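Local coordinates for protein Rab3 interacting molecule variant 2 (PDB 4TS6) that probably helps organise neurotransmitter release at presynaptic active zones as a Rab3-interacting scaffold, represented here by its C2A domain, at residues A[23-28]-A[92-97]; A[33-38]-A[96-101]. One frame throughout, in Å; residues are numbered along the deposited sequence.

Contact 1: residues A[23-28]-A[92-97]; sequences LQLIVT and RLLEVT
Val-27 and Leu-94 face each other from two strands that run in roughly the same direction, their CA atoms 9.2 Å apart, a separation that puts the two backbones in different layers and leaves the meeting to side chains. The two residues reach toward each other tip to tip. With CG1 of Val-27 (chi1 -179°) and CG of Leu-94 (chi1 -169°) each anti to the backbone N, both side chains project from their strands into the interior between the sheets, where their methyls meet. One of these, CD2 of Leu-94, bears on both branches of the valine, lying 3.8 Å from Val-27 CG1 and 3.9 Å from Val-27 CG2. The other methyl is shared between two residues of the facing strand. Leu-94 CD1 comes to 4.2 Å from Val-27 CG2 and, with a slacker fit, to 4.4 Å from Leu-25 CD2. Leu-25 and Val-27 stand two positions apart on the same face of their strand, and Leu-25 CD2 is 4.2 Å from Val-27 CG2, which makes a continuous apolar surface for the leucine to rest on. The two segments bury a modest 111 Å² between them, and neighbouring strands complete the cluster: Leu-16 touches both Val-27 and Leu-94, Tyr-81 touches both Leu-25 and Leu-94, and Val-50 packs on Leu-94. The backbone of 24-28 pairs within its own sheet, as where Leu-25 bonds with Tyr-81 and Val-27 with Phe-79. All three touching residues are buried, and their methyl-to-methyl packing joins strand 24-33 of one four-stranded antiparallel sheet to strand 93-100 of the other, the face-to-face arrangement of the C2 domain's eight-stranded beta sandwich.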
# COMPACT_ATOMS: atom_id res chain seq x y z
N LEU A 23 16.62 -9.08 8.98
CA LEU A 23 15.34 -9.10 9.71
C LEU A 23 14.39 -8.00 9.24
O LEU A 23 13.81 -7.28 10.05
CB LEU A 23 15.55 -8.97 11.21
CG LEU A 23 16.55 -9.93 11.86
CD1 LEU A 23 16.68 -9.62 13.35
CD2 LEU A 23 16.17 -11.40 11.62
N GLN A 24 14.23 -7.89 7.92
CA GLN A 24 13.42 -6.81 7.36
C GLN A 24 12.34 -7.33 6.45
O GLN A 24 12.59 -8.22 5.64
CB GLN A 24 14.32 -5.84 6.58
CG GLN A 24 15.27 -5.05 7.48
CD GLN A 24 16.23 -4.19 6.68
OE1 GLN A 24 16.65 -4.56 5.58
NE2 GLN A 24 16.58 -3.03 7.22
N LEU A 25 11.14 -6.78 6.61
CA LEU A 25 10.08 -7.00 5.65
C LEU A 25 10.22 -5.86 4.65
O LEU A 25 10.27 -4.71 5.05
CB LEU A 25 8.71 -6.92 6.34
CG LEU A 25 7.50 -6.96 5.39
CD1 LEU A 25 7.46 -8.31 4.71
CD2 LEU A 25 6.20 -6.71 6.16
N ILE A 26 10.29 -6.17 3.36
CA ILE A 26 10.47 -5.13 2.35
C ILE A 26 9.22 -5.02 1.48
O ILE A 26 8.75 -6.02 0.92
CB ILE A 26 11.71 -5.40 1.48
CG1 ILE A 26 12.97 -5.50 2.36
CG2 ILE A 26 11.89 -4.31 0.44
CD1 ILE A 26 14.13 -6.20 1.69
N VAL A 27 8.67 -3.81 1.39
CA VAL A 27 7.39 -3.57 0.73
C VAL A 27 7.58 -2.54 -0.36
O VAL A 27 8.01 -1.41 -0.09
CB VAL A 27 6.34 -3.03 1.74
CG1 VAL A 27 4.99 -2.81 1.07
CG2 VAL A 27 6.19 -4.00 2.90
N THR A 28 7.27 -2.90 -1.61
CA THR A 28 7.36 -1.94 -2.71
C THR A 28 5.99 -1.72 -3.34
O THR A 28 5.35 -2.67 -3.81
CB THR A 28 8.39 -2.36 -3.79
OG1 THR A 28 9.68 -2.55 -3.18
CG2 THR A 28 8.50 -1.29 -4.88
N ARG A 92 0.25 -10.92 11.92
CA ARG A 92 0.24 -9.52 11.50
C ARG A 92 -0.36 -9.32 10.11
O ARG A 92 -0.43 -10.26 9.31
CB ARG A 92 1.64 -8.91 11.55
CG ARG A 92 2.28 -9.07 12.90
CD ARG A 92 3.31 -8.00 13.12
NE ARG A 92 4.27 -8.45 14.12
CZ ARG A 92 5.19 -7.68 14.68
NH1 ARG A 92 5.28 -6.39 14.33
NH2 ARG A 92 6.03 -8.19 15.58
N LEU A 93 -0.80 -8.09 9.84
CA LEU A 93 -1.43 -7.78 8.56
C LEU A 93 -0.72 -6.59 7.95
O LEU A 93 -0.42 -5.63 8.65
CB LEU A 93 -2.90 -7.42 8.76
CG LEU A 93 -3.82 -8.49 9.33
CD1 LEU A 93 -5.24 -7.95 9.46
CD2 LEU A 93 -3.81 -9.71 8.45
N LEU A 94 -0.45 -6.64 6.65
CA LEU A 94 0.02 -5.43 5.97
C LEU A 94 -1.21 -4.75 5.38
O LEU A 94 -1.91 -5.34 4.56
CB LEU A 94 1.01 -5.77 4.85
CG LEU A 94 1.75 -4.57 4.26
CD1 LEU A 94 2.77 -4.07 5.25
CD2 LEU A 94 2.41 -4.93 2.94
N GLU A 95 -1.49 -3.53 5.81
CA GLU A 95 -2.70 -2.82 5.40
C GLU A 95 -2.26 -1.66 4.53
O GLU A 95 -1.61 -0.73 5.02
CB GLU A 95 -3.47 -2.30 6.63
CG GLU A 95 -4.84 -1.67 6.32
CD GLU A 95 -5.36 -0.81 7.47
OE1 GLU A 95 -6.38 -1.19 8.11
OE2 GLU A 95 -4.75 0.26 7.72
N VAL A 96 -2.59 -1.73 3.24
CA VAL A 96 -2.22 -0.68 2.30
C VAL A 96 -3.51 0.01 1.89
O VAL A 96 -4.43 -0.63 1.36
CB VAL A 96 -1.54 -1.25 1.04
CG1 VAL A 96 -1.15 -0.11 0.08
CG2 VAL A 96 -0.32 -2.11 1.40
N THR A 97 -3.59 1.31 2.13
CA THR A 97 -4.81 2.04 1.81
C THR A 97 -4.51 3.15 0.82
O THR A 97 -3.56 3.91 1.02
CB THR A 97 -5.43 2.64 3.08
OG1 THR A 97 -5.60 1.61 4.07
CG2 THR A 97 -6.76 3.25 2.76

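Contact 2: residues A[33-38]-A[96-101]; sequences TGLSLR and VTLWDY
The carboxylate oxygen OD1 of Asp-100 is gripped twice, by NH1 of Arg-38 at 2.9 Å and by the backbone N of Asn-45. This happens at the end of the C2 sandwich where calcium-binding relatives carry their metal loops: 33-38 enters the loop that follows strand 24-33, and Asp-100 lies far along strand 93-100, near the loop that leads to strand 108-116. In those relatives an aspartate at the corresponding place is commonly a calcium ligand; here an arginine side chain takes the carboxylate, consistent with an end of the domain that does without the metal.

The salt bridge is side-on and bidentate. Arg-38 NE donates to Asp-100 OD2 over 2.6 Å, on the syn side of that oxygen and with an N-H...O angle of 159°, while the NH1 bond reaches OD1 from above the carboxylate plane. Both oxygens stay near the guanidinium plane, yet the two flat groups are turned 45° against each other, in keeping with OD2 being met nearer the carboxylate plane than OD1. Asp-100 extends its CG anti to the backbone N (chi1 -177°), which sends the carboxylate across to the loop, and the straight chain of Arg-38 meets it there. Arg-44 adds a weak, long ion pair to OD2. The carbonyl O of Tyr-101 sits 3.0 Å from Arg-38 NH1 and accepts a hydrogen bond from Asn-45 ND2.

Deeper in, the contact turns apolar: Leu-35 and Leu-98 cross at about a right angle, methyl CD2 of Leu-35 lying 4.1 Å from methyl CD2 of Leu-98.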
# COMPACT_ATOMS: atom_id res chain seq x y z
N THR A 33 -3.67 0.97 -10.94
CA THR A 33 -4.26 1.17 -12.26
C THR A 33 -5.78 1.04 -12.17
O THR A 33 -6.29 0.38 -11.26
CB THR A 33 -3.69 0.15 -13.28
OG1 THR A 33 -3.99 0.57 -14.61
CG2 THR A 33 -4.27 -1.23 -13.06
N GLY A 34 -6.50 1.67 -13.10
CA GLY A 34 -7.94 1.47 -13.20
C GLY A 34 -8.76 2.17 -12.13
O GLY A 34 -9.92 1.83 -11.91
N LEU A 35 -8.18 3.16 -11.46
CA LEU A 35 -8.93 3.91 -10.47
C LEU A 35 -10.05 4.70 -11.14
O LEU A 35 -9.95 5.10 -12.29
CB LEU A 35 -8.02 4.86 -9.70
CG LEU A 35 -6.76 4.22 -9.12
CD1 LEU A 35 -5.98 5.26 -8.35
CD2 LEU A 35 -7.09 3.01 -8.25
N SER A 36 -11.14 4.92 -10.40
CA SER A 36 -12.24 5.71 -10.92
C SER A 36 -11.86 7.18 -10.96
O SER A 36 -10.94 7.61 -10.26
CB SER A 36 -13.44 5.55 -9.99
OG SER A 36 -13.06 5.89 -8.67
N LEU A 37 -12.59 7.95 -11.76
CA LEU A 37 -12.54 9.40 -11.67
C LEU A 37 -13.38 9.83 -10.47
O LEU A 37 -14.14 9.04 -9.91
CB LEU A 37 -13.11 10.03 -12.94
CG LEU A 37 -12.49 9.63 -14.27
CD1 LEU A 37 -13.36 10.11 -15.44
CD2 LEU A 37 -11.09 10.20 -14.39
N ARG A 38 -13.25 11.09 -10.07
CA ARG A 38 -14.17 11.64 -9.08
C ARG A 38 -15.52 11.88 -9.75
O ARG A 38 -15.60 11.87 -10.98
CB ARG A 38 -13.62 12.95 -8.52
CG ARG A 38 -12.27 12.81 -7.82
CD ARG A 38 -11.83 14.17 -7.29
NE ARG A 38 -10.58 14.09 -6.55
CZ ARG A 38 -9.81 15.14 -6.26
NH1 ARG A 38 -8.69 14.97 -5.58
NH2 ARG A 38 -10.17 16.36 -6.65
N VAL A 96 -2.59 -1.73 3.24
CA VAL A 96 -2.22 -0.68 2.30
C VAL A 96 -3.51 0.01 1.89
O VAL A 96 -4.43 -0.63 1.36
CB VAL A 96 -1.54 -1.25 1.04
CG1 VAL A 96 -1.15 -0.11 0.08
CG2 VAL A 96 -0.32 -2.11 1.40
N THR A 97 -3.59 1.31 2.13
CA THR A 97 -4.81 2.04 1.81
C THR A 97 -4.51 3.15 0.82
O THR A 97 -3.56 3.91 1.02
CB THR A 97 -5.43 2.64 3.08
OG1 THR A 97 -5.60 1.61 4.07
CG2 THR A 97 -6.76 3.25 2.76
N LEU A 98 -5.31 3.24 -0.24
CA LEU A 98 -5.19 4.33 -1.21
C LEU A 98 -6.15 5.46 -0.86
O LEU A 98 -7.31 5.22 -0.54
CB LEU A 98 -5.50 3.85 -2.63
CG LEU A 98 -4.29 3.51 -3.51
CD1 LEU A 98 -3.42 2.52 -2.79
CD2 LEU A 98 -4.72 2.93 -4.85
N TRP A 99 -5.65 6.68 -1.00
CA TRP A 99 -6.37 7.89 -0.64
C TRP A 99 -6.27 8.89 -1.77
O TRP A 99 -5.27 8.91 -2.49
CB TRP A 99 -5.72 8.49 0.59
CG TRP A 99 -5.81 7.58 1.79
CD1 TRP A 99 -4.89 6.66 2.20
CD2 TRP A 99 -6.90 7.51 2.70
NE1 TRP A 99 -5.35 6.02 3.34
CE2 TRP A 99 -6.59 6.53 3.66
CE3 TRP A 99 -8.12 8.19 2.82
CZ2 TRP A 99 -7.45 6.21 4.72
CZ3 TRP A 99 -8.97 7.87 3.86
CH2 TRP A 99 -8.63 6.89 4.79
N ASP A 100 -7.29 9.73 -1.91
CA ASP A 100 -7.33 10.73 -2.97
C ASP A 100 -7.04 12.04 -2.27
O ASP A 100 -7.81 12.46 -1.42
CB ASP A 100 -8.71 10.75 -3.62
CG ASP A 100 -8.82 11.73 -4.77
OD1 ASP A 100 -7.78 12.27 -5.22
OD2 ASP A 100 -9.95 11.96 -5.26
N TYR A 101 -5.89 12.63 -2.56
CA TYR A 101 -5.54 13.89 -1.91
C TYR A 101 -6.44 15.03 -2.36
O TYR A 101 -6.51 15.36 -3.55
CB TYR A 101 -4.07 14.22 -2.15
CG TYR A 101 -3.67 15.62 -1.74
CD1 TYR A 101 -3.54 15.95 -0.40
CD2 TYR A 101 -3.42 16.59 -2.68
CE1 TYR A 101 -3.17 17.24 -0.01
CE2 TYR A 101 -3.05 17.87 -2.31
CZ TYR A 101 -2.93 18.19 -0.97
OH TYR A 101 -2.56 19.46 -0.61

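How the contacts relate
Contacts 1 and 2 share strand 93-100: contact 1 uses its earlier half, contact 2 its later half, with Val-96 and Thr-97 common to both segments; the centres of the contacts lie about 19 Å apart, on opposite sides of the chain's centre. Contact 1 ties sheet to sheet in the hydrophobic core and is wholly apolar. Contact 2 ties the same strand to a loop at one end of the sandwich, where a leucine pair continues the core outward before ion pairing takes over around partly exposed Arg-38. The chemistry thus shifts along the strand from methyl packing to charge.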